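Local coordinates for protein multicopper oxidase (Uncultured bacterium, PDB 4E9X) that probably couples the one-electron oxidation of substrates at a mononuclear copper to the reduction of dioxygen at a trinuclear copper cluster, as multicopper oxidases do, at residues 109-117 with 151-160; 164-172 with 258-269. All blocks are in the same frame, centred on the assembly; numbering follows the deposited sequence.

How the contacts relate
Contact 1 (109-117 with 151-160) and contact 2 (164-172 with 258-269) follow one another along the chain, the first closing before the second opens, with centres about 16 Å apart and no touch between them beyond their adjoining in sequence. Contact 1 joins helix 109-115, in the first multicopper oxidase domain, to the loop between strands 138-147 and 167-170, in the second. Contact 2 takes up at the end of that same loop, where strand 167-170 forms an outer strand of the six-stranded sheet and meets the loop between strands 248-253 and 270-275. One connection therefore carries both contacts, and each is packed by a different neighbouring copy of the protein in the three-chain assembly.

Contact 1. Residues 109-117 with 151-160; sequences VNEHVGVRG and VADKYGEGGT. With CU (copper (II) ion), chain D.
Glu111 and Gly159 bring the two backbones closest, with their CA atoms 4.6 Å apart, where the short helix 109-115 of the cupredoxin-like fold meets an irregular loop. That loop makes a type I turn from Val151 to Lys154 and a type II turn from Lys154 to Glu157. Gly159 lies so close that its CA makes a C-H...O contact with Asn110 O at 3.3 Å. Asn110 ND2 adds a weak hydrogen bond to Gly159 O.

Arg116 carries most of the polar contact. Its chain bends at chi2 (-64°), and the guanidinium meets Val151 O end-on: NH1 at 3.0 Å and NH2 at 2.9 Å converge on that one oxygen from the same face of its carbonyl, while the acceptor stays within 6° of the guanidinium plane. NH2 also bonds Glu157 O, and outside the two segments NH1 reaches Lys24 O. The Tyr155 ring stands at 75° to the guanidinium, its edge against Arg116 CD; its hydroxyl is held by Val25 O.

The neighbouring His112 binds the mononuclear copper through ND1, in the site it shares with His57, Cys105 and Met118. Glu111, extended beyond CG, brings OE2 between Arg116 NE and Gly156 N and so limits the rotation of the guanidinium: OE2 takes Arg116 NE on its anti lone pair in a 2.8 Å salt bridge, and Gly156 N on its syn side.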
loop_
_atom_site.group_PDB
_atom_site.type_symbol
_atom_site.label_atom_id
_atom_site.label_comp_id
_atom_site.label_asym_id
_atom_site.label_seq_id
_atom_site.Cartn_x
_atom_site.Cartn_y
_atom_site.Cartn_z
ATOM N N VAL A 109 -7.006 4.287 19.935
ATOM C CA VAL A 109 -6.953 4.840 18.579
ATOM C C VAL A 109 -7.683 4.053 17.503
ATOM O O VAL A 109 -8.198 4.654 16.559
ATOM C CB VAL A 109 -5.494 5.059 18.118
ATOM C CG1 VAL A 109 -4.806 5.921 19.183
ATOM C CG2 VAL A 109 -4.717 3.804 17.826
ATOM N N ASN A 110 -7.701 2.724 17.612
ATOM C CA ASN A 110 -8.418 1.916 16.620
ATOM C C ASN A 110 -9.850 2.386 16.490
ATOM O O ASN A 110 -10.391 2.426 15.387
ATOM C CB ASN A 110 -8.332 0.421 16.965
ATOM C CG ASN A 110 -8.904 0.055 18.313
ATOM O OD1 ASN A 110 -8.371 0.521 19.334
ATOM N ND2 ASN A 110 -9.976 -0.692 18.331
ATOM N N GLU A 111 -10.479 2.768 17.608
ATOM C CA GLU A 111 -11.841 3.265 17.543
ATOM C C GLU A 111 -11.869 4.764 17.367
ATOM O O GLU A 111 -12.589 5.305 16.496
ATOM C CB GLU A 111 -12.621 2.868 18.820
ATOM C CG GLU A 111 -14.052 3.392 18.761
ATOM C CD GLU A 111 -14.845 3.412 20.043
ATOM O OE1 GLU A 111 -14.386 2.847 21.055
ATOM O OE2 GLU A 111 -15.952 4.038 19.995
ATOM N N HIS A 112 -11.140 5.530 18.216
ATOM C CA HIS A 112 -11.315 6.974 18.235
ATOM C C HIS A 112 -10.855 7.613 16.923
ATOM O O HIS A 112 -11.519 8.532 16.433
ATOM C CB HIS A 112 -10.592 7.570 19.467
ATOM C CG HIS A 112 -11.300 7.281 20.765
ATOM N ND1 HIS A 112 -11.040 8.046 21.901
ATOM C CD2 HIS A 112 -12.187 6.305 21.091
ATOM C CE1 HIS A 112 -11.775 7.555 22.892
ATOM N NE2 HIS A 112 -12.463 6.521 22.432
ATOM N N VAL A 113 -9.699 7.162 16.408
ATOM C CA VAL A 113 -9.188 7.674 15.148
ATOM C C VAL A 113 -9.828 6.904 14.012
ATOM O O VAL A 113 -10.195 7.496 12.990
ATOM C CB VAL A 113 -7.644 7.639 15.066
ATOM C CG1 VAL A 113 -7.161 8.158 13.731
ATOM C CG2 VAL A 113 -7.074 8.463 16.235
ATOM N N GLY A 114 -10.040 5.608 14.172
ATOM C CA GLY A 114 -10.575 4.803 13.050
ATOM C C GLY A 114 -12.024 5.155 12.704
ATOM O O GLY A 114 -12.352 5.219 11.496
ATOM N N VAL A 115 -12.888 5.366 13.717
ATOM C CA VAL A 115 -14.331 5.641 13.398
ATOM C C VAL A 115 -14.916 6.798 14.167
ATOM O O VAL A 115 -16.101 7.043 13.888
ATOM C CB VAL A 115 -15.223 4.397 13.559
ATOM C CG1 VAL A 115 -14.723 3.266 12.619
ATOM C CG2 VAL A 115 -15.309 3.830 14.991
ATOM N N ARG A 116 -14.219 7.506 15.076
ATOM C CA ARG A 116 -14.893 8.556 15.828
ATOM C C ARG A 116 -14.412 9.942 15.437
ATOM O O ARG A 116 -14.742 10.915 16.110
ATOM C CB ARG A 116 -14.753 8.347 17.344
ATOM C CG ARG A 116 -15.331 7.027 17.828
ATOM C CD ARG A 116 -16.847 6.883 17.642
ATOM N NE ARG A 116 -17.162 5.461 17.963
ATOM C CZ ARG A 116 -18.249 4.864 17.521
ATOM N NH1 ARG A 116 -19.215 5.503 16.821
ATOM N NH2 ARG A 116 -18.418 3.562 17.790
ATOM N N GLY A 117 -13.713 10.058 14.316
ATOM C CA GLY A 117 -13.457 11.345 13.721
ATOM C C GLY A 117 -12.508 12.230 14.498
ATOM O O GLY A 117 -12.501 13.433 14.295
ATOM N N VAL A 151 -21.334 0.072 14.188
ATOM C CA VAL A 151 -21.064 0.755 15.477
ATOM C C VAL A 151 -21.344 2.236 15.393
ATOM O O VAL A 151 -20.850 3.014 16.246
ATOM C CB VAL A 151 -19.626 0.482 15.957
ATOM C CG1 VAL A 151 -19.522 -1.036 16.096
ATOM C CG2 VAL A 151 -18.533 1.072 15.044
ATOM N N ALA A 152 -22.131 2.669 14.419
ATOM C CA ALA A 152 -22.409 4.096 14.290
ATOM C C ALA A 152 -22.983 4.722 15.544
ATOM O O ALA A 152 -22.741 5.911 15.838
ATOM C CB ALA A 152 -23.383 4.331 13.114
ATOM N N ASP A 153 -23.822 3.977 16.246
ATOM C CA ASP A 153 -24.652 4.606 17.298
ATOM C C ASP A 153 -24.123 4.283 18.690
ATOM O O ASP A 153 -24.877 4.476 19.667
ATOM C CB ASP A 153 -26.116 4.177 17.283
ATOM C CG ASP A 153 -27.094 5.065 18.048
ATOM O OD1 ASP A 153 -26.785 6.229 18.413
ATOM O OD2 ASP A 153 -28.251 4.603 18.323
ATOM N N LYS A 154 -22.895 3.744 18.817
ATOM C CA LYS A 154 -22.477 3.276 20.146
ATOM C C LYS A 154 -20.983 3.406 20.326
ATOM O O LYS A 154 -20.125 2.656 19.884
ATOM C CB LYS A 154 -22.947 1.823 20.341
ATOM C CG LYS A 154 -22.301 0.895 19.301
ATOM C CD LYS A 154 -23.335 0.104 18.525
ATOM C CE LYS A 154 -23.254 -1.363 18.957
ATOM N NZ LYS A 154 -24.601 -2.016 19.104
ATOM N N TYR A 155 -20.676 4.458 21.053
ATOM C CA TYR A 155 -19.317 4.659 21.488
ATOM C C TYR A 155 -18.813 3.458 22.286
ATOM O O TYR A 155 -19.582 2.757 22.998
ATOM C CB TYR A 155 -19.327 5.902 22.384
ATOM C CG TYR A 155 -19.584 7.259 21.767
ATOM C CD1 TYR A 155 -18.927 7.719 20.646
ATOM C CD2 TYR A 155 -20.527 8.131 22.335
ATOM C CE1 TYR A 155 -19.234 8.965 20.175
ATOM C CE2 TYR A 155 -20.845 9.374 21.873
ATOM C CZ TYR A 155 -20.167 9.808 20.756
ATOM O OH TYR A 155 -20.448 11.057 20.234
ATOM N N GLY A 156 -17.498 3.203 22.212
ATOM C CA GLY A 156 -16.911 2.102 22.927
ATOM C C GLY A 156 -16.662 0.843 22.149
ATOM O O GLY A 156 -16.041 -0.085 22.704
ATOM N N GLU A 157 -17.101 0.795 20.896
ATOM C CA GLU A 157 -16.970 -0.370 20.026
ATOM C C GLU A 157 -16.418 0.088 18.675
ATOM O O GLU A 157 -16.565 1.255 18.342
ATOM C CB GLU A 157 -18.313 -1.031 19.783
ATOM C CG GLU A 157 -19.076 -1.531 20.995
ATOM C CD GLU A 157 -20.224 -2.467 20.595
ATOM O OE1 GLU A 157 -20.435 -2.779 19.395
ATOM O OE2 GLU A 157 -20.945 -2.942 21.486
ATOM N N GLY A 158 -15.790 -0.840 17.929
ATOM C CA GLY A 158 -15.355 -0.554 16.575
ATOM C C GLY A 158 -13.861 -0.500 16.399
ATOM O O GLY A 158 -13.066 -0.533 17.306
ATOM N N GLY A 159 -13.481 -0.486 15.131
ATOM C CA GLY A 159 -12.083 -0.379 14.819
ATOM C C GLY A 159 -11.241 -1.603 14.980
ATOM O O GLY A 159 -10.014 -1.537 15.147
ATOM N N THR A 160 -11.869 -2.777 14.917
ATOM C CA THR A 160 -11.079 -4.011 14.987
ATOM C C THR A 160 -11.145 -4.806 13.683
ATOM O O THR A 160 -11.990 -4.561 12.845
ATOM C CB THR A 160 -11.629 -4.898 16.144
ATOM O OG1 THR A 160 -12.857 -5.489 15.684
ATOM C CG2 THR A 160 -11.902 -4.126 17.421
HETATM CU CU CU D . -10.091 9.805 22.017
#

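Contact 2. Residues 164-172 with 258-269; sequences VADYFSVNA and HVTAGGKHPGGP
Phe168 and His258 form an offset stack, with ring centroids 4.3 Å apart and planes at 17°. His258 CD2 lies over the rim of the phenyl face, 3.4 Å from Phe168 CE1, and His258 CA sits over the same ring in a CH-pi contact, 21° off its normal. The edge of the phenyl ring is turned to Thr260 O. With CG anti to its carbonyl carbon (chi1 -49°), Phe168 leans against the loop, and its CB meets Pro269 CD at 3.7 Å.

Tyr167 lays a ring face on backbone instead: Gly262 N stands above the ring centre, 3.3 Å from Tyr167 CZ, while Ala261 CB touches CE1. Gly262 N is directed to Asp166 O, which it bonds at 2.9 Å.

Two waters make up the next shell. The first donates to Asp166 O and Thr260 OG1 and accepts from Gly263 N; Thr260 OG1 is also hydrogen-bonded to Thr257 O. The second links Phe168 N to Thr260 O. The type I' turn from Ala261 to Lys264 presents the glycines, closed by paired backbone bonds between its end residues. Farther out, Asp253 holds His258 ND1, and a classic beta bulge sets Asp166 and Tyr167 opposite Trp147 of strand 138-147. Pro161 of a neighbouring subunit packs on Phe168.

Across the two segments, then, the joint is mixed: one direct hydrogen bond, two water bridges, stacked rings and apolar packing on Pro269 hold the outer strand to this loop, without continuous strand pairing.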
loop_
_atom_site.group_PDB
_atom_site.type_symbol
_atom_site.label_atom_id
_atom_site.label_comp_id
_atom_site.label_asym_id
_atom_site.label_seq_id
_atom_site.Cartn_x
_atom_site.Cartn_y
_atom_site.Cartn_z
ATOM N N VAL A 164 -16.625 -4.504 10.118
ATOM C CA VAL A 164 -16.645 -4.334 8.659
ATOM C C VAL A 164 -16.735 -2.868 8.309
ATOM O O VAL A 164 -17.735 -2.241 8.653
ATOM C CB VAL A 164 -17.842 -5.056 8.016
ATOM C CG1 VAL A 164 -17.770 -4.853 6.520
ATOM C CG2 VAL A 164 -17.792 -6.519 8.436
ATOM N N ALA A 165 -15.730 -2.328 7.615
ATOM C CA ALA A 165 -15.747 -0.918 7.131
ATOM C C ALA A 165 -16.521 -0.924 5.833
ATOM O O ALA A 165 -16.057 -1.504 4.860
ATOM C CB ALA A 165 -14.335 -0.360 7.010
ATOM N N ASP A 166 -17.718 -0.334 5.856
ATOM C CA ASP A 166 -18.616 -0.411 4.740
ATOM C C ASP A 166 -18.988 0.972 4.197
ATOM O O ASP A 166 -19.729 1.053 3.209
ATOM C CB ASP A 166 -19.885 -1.195 5.068
ATOM C CG ASP A 166 -20.588 -0.744 6.340
ATOM O OD1 ASP A 166 -20.083 0.092 7.093
ATOM O OD2 ASP A 166 -21.705 -1.270 6.613
ATOM N N TYR A 167 -18.447 2.039 4.761
ATOM C CA TYR A 167 -18.604 3.376 4.189
ATOM C C TYR A 167 -17.232 4.066 4.234
ATOM O O TYR A 167 -16.355 3.725 4.996
ATOM C CB TYR A 167 -19.621 4.237 4.903
ATOM C CG TYR A 167 -21.071 3.813 4.776
ATOM C CD1 TYR A 167 -21.949 4.506 3.968
ATOM C CD2 TYR A 167 -21.530 2.721 5.541
ATOM C CE1 TYR A 167 -23.312 4.125 3.865
ATOM C CE2 TYR A 167 -22.874 2.351 5.434
ATOM C CZ TYR A 167 -23.761 3.040 4.615
ATOM O OH TYR A 167 -25.086 2.634 4.544
ATOM N N PHE A 168 -17.057 4.982 3.289
ATOM C CA PHE A 168 -15.747 5.594 2.956
ATOM C C PHE A 168 -15.899 7.080 2.669
ATOM O O PHE A 168 -16.943 7.457 2.117
ATOM C CB PHE A 168 -15.081 4.865 1.767
ATOM C CG PHE A 168 -15.068 3.353 1.966
ATOM C CD1 PHE A 168 -14.009 2.777 2.668
ATOM C CD2 PHE A 168 -16.126 2.569 1.512
ATOM C CE1 PHE A 168 -14.030 1.414 2.918
ATOM C CE2 PHE A 168 -16.139 1.192 1.779
ATOM C CZ PHE A 168 -15.086 0.642 2.490
ATOM N N SER A 169 -14.926 7.914 3.000
ATOM C CA SER A 169 -15.172 9.331 2.844
ATOM C C SER A 169 -13.901 10.112 2.568
ATOM O O SER A 169 -12.769 9.681 2.824
ATOM C CB SER A 169 -15.830 9.900 4.123
ATOM O OG SER A 169 -14.980 9.624 5.271
ATOM N N VAL A 170 -14.124 11.333 2.065
ATOM C CA VAL A 170 -13.149 12.400 2.152
ATOM C C VAL A 170 -13.774 13.487 3.017
ATOM O O VAL A 170 -14.939 13.866 2.810
ATOM C CB VAL A 170 -12.721 12.914 0.750
ATOM C CG1 VAL A 170 -13.901 13.308 -0.127
ATOM C CG2 VAL A 170 -11.738 14.115 0.903
ATOM N N ASN A 171 -13.034 13.991 3.986
ATOM C CA ASN A 171 -13.498 15.030 4.933
ATOM C C ASN A 171 -14.841 14.646 5.520
ATOM O O ASN A 171 -15.743 15.486 5.638
ATOM C CB ASN A 171 -13.519 16.406 4.272
ATOM C CG ASN A 171 -12.097 16.822 3.905
ATOM O OD1 ASN A 171 -11.150 16.164 4.308
ATOM N ND2 ASN A 171 -11.939 17.881 3.099
ATOM N N ALA A 172 -14.954 13.363 5.883
ATOM C CA ALA A 172 -16.111 12.798 6.610
ATOM C C ALA A 172 -17.423 12.820 5.828
ATOM O O ALA A 172 -18.478 12.644 6.444
ATOM C CB ALA A 172 -16.285 13.439 7.986
ATOM N N HIS A 258 -14.168 0.834 -2.219
ATOM C CA HIS A 258 -14.342 2.103 -1.522
ATOM C C HIS A 258 -15.280 3.047 -2.247
ATOM O O HIS A 258 -15.663 4.041 -1.631
ATOM C CB HIS A 258 -12.968 2.804 -1.405
ATOM C CG HIS A 258 -12.066 2.051 -0.471
ATOM N ND1 HIS A 258 -10.862 2.549 -0.064
ATOM C CD2 HIS A 258 -12.212 0.845 0.153
ATOM C CE1 HIS A 258 -10.283 1.688 0.764
ATOM N NE2 HIS A 258 -11.093 0.638 0.913
ATOM N N VAL A 259 -15.650 2.746 -3.515
ATOM C CA VAL A 259 -16.648 3.631 -4.153
ATOM C C VAL A 259 -18.027 3.001 -4.019
ATOM O O VAL A 259 -18.874 2.911 -4.900
ATOM C CB VAL A 259 -16.308 3.967 -5.607
ATOM C CG1 VAL A 259 -15.068 4.901 -5.564
ATOM C CG2 VAL A 259 -16.042 2.784 -6.452
ATOM N N THR A 260 -18.277 2.577 -2.789
ATOM C CA THR A 260 -19.577 2.034 -2.404
ATOM C C THR A 260 -19.976 2.693 -1.078
ATOM O O THR A 260 -19.149 3.308 -0.387
ATOM C CB THR A 260 -19.561 0.498 -2.252
ATOM O OG1 THR A 260 -18.728 0.103 -1.120
ATOM C CG2 THR A 260 -19.040 -0.216 -3.492
ATOM N N ALA A 261 -21.253 2.495 -0.704
ATOM C CA ALA A 261 -21.752 3.025 0.561
ATOM C C ALA A 261 -22.739 1.999 1.062
ATOM O O ALA A 261 -23.799 1.832 0.437
ATOM C CB ALA A 261 -22.462 4.350 0.329
ATOM N N GLY A 262 -22.441 1.266 2.124
ATOM C CA GLY A 262 -23.435 0.253 2.552
ATOM C C GLY A 262 -23.697 -0.804 1.510
ATOM O O GLY A 262 -24.835 -1.329 1.486
ATOM N N GLY A 263 -22.712 -1.113 0.681
ATOM C CA GLY A 263 -22.845 -2.120 -0.367
ATOM C C GLY A 263 -23.484 -1.567 -1.628
ATOM O O GLY A 263 -23.668 -2.316 -2.602
ATOM N N LYS A 264 -23.854 -0.296 -1.681
ATOM C CA LYS A 264 -24.431 0.324 -2.895
ATOM C C LYS A 264 -23.464 1.277 -3.580
ATOM O O LYS A 264 -22.556 1.808 -2.976
ATOM C CB LYS A 264 -25.743 1.037 -2.541
ATOM C CG LYS A 264 -26.543 0.539 -1.366
ATOM C CD LYS A 264 -27.369 1.609 -0.652
ATOM C CE LYS A 264 -26.575 2.808 -0.135
ATOM N NZ LYS A 264 -26.389 2.864 1.341
ATOM N N HIS A 265 -23.600 1.531 -4.891
ATOM C CA HIS A 265 -22.637 2.336 -5.658
ATOM C C HIS A 265 -23.537 3.313 -6.386
ATOM O O HIS A 265 -24.660 2.967 -6.834
ATOM C CB HIS A 265 -21.717 1.566 -6.626
ATOM C CG HIS A 265 -20.921 2.330 -7.676
ATOM N ND1 HIS A 265 -19.590 2.730 -7.511
ATOM C CD2 HIS A 265 -21.211 2.788 -8.942
ATOM C CE1 HIS A 265 -19.109 3.390 -8.556
ATOM N NE2 HIS A 265 -20.067 3.440 -9.451
ATOM N N PRO A 266 -23.094 4.556 -6.555
ATOM C CA PRO A 266 -21.815 5.098 -6.150
ATOM C C PRO A 266 -21.893 5.651 -4.731
ATOM O O PRO A 266 -22.960 5.916 -4.205
ATOM C CB PRO A 266 -21.583 6.251 -7.112
ATOM C CG PRO A 266 -22.936 6.723 -7.468
ATOM C CD PRO A 266 -23.913 5.564 -7.285
ATOM N N GLY A 267 -20.670 5.768 -4.201
ATOM C CA GLY A 267 -20.533 6.320 -2.863
ATOM C C GLY A 267 -19.042 6.467 -2.650
ATOM O O GLY A 267 -18.235 6.113 -3.511
ATOM N N GLY A 268 -18.678 7.013 -1.477
ATOM C CA GLY A 268 -17.284 6.958 -1.121
ATOM C C GLY A 268 -16.530 8.225 -1.383
ATOM O O GLY A 268 -17.125 9.323 -1.510
ATOM N N PRO A 269 -15.200 8.186 -1.412
ATOM C CA PRO A 269 -14.380 9.410 -1.547
ATOM C C PRO A 269 -14.285 9.794 -3.002
ATOM O O PRO A 269 -13.334 9.424 -3.716
ATOM C CB PRO A 269 -13.011 9.004 -0.927
ATOM C CG PRO A 269 -13.223 7.628 -0.379
ATOM C CD PRO A 269 -14.326 6.989 -1.203
HETATM O O HOH W 1 -19.965 -0.675 1.078
HETATM O O HOH W 2 -19.286 5.217 1.579
#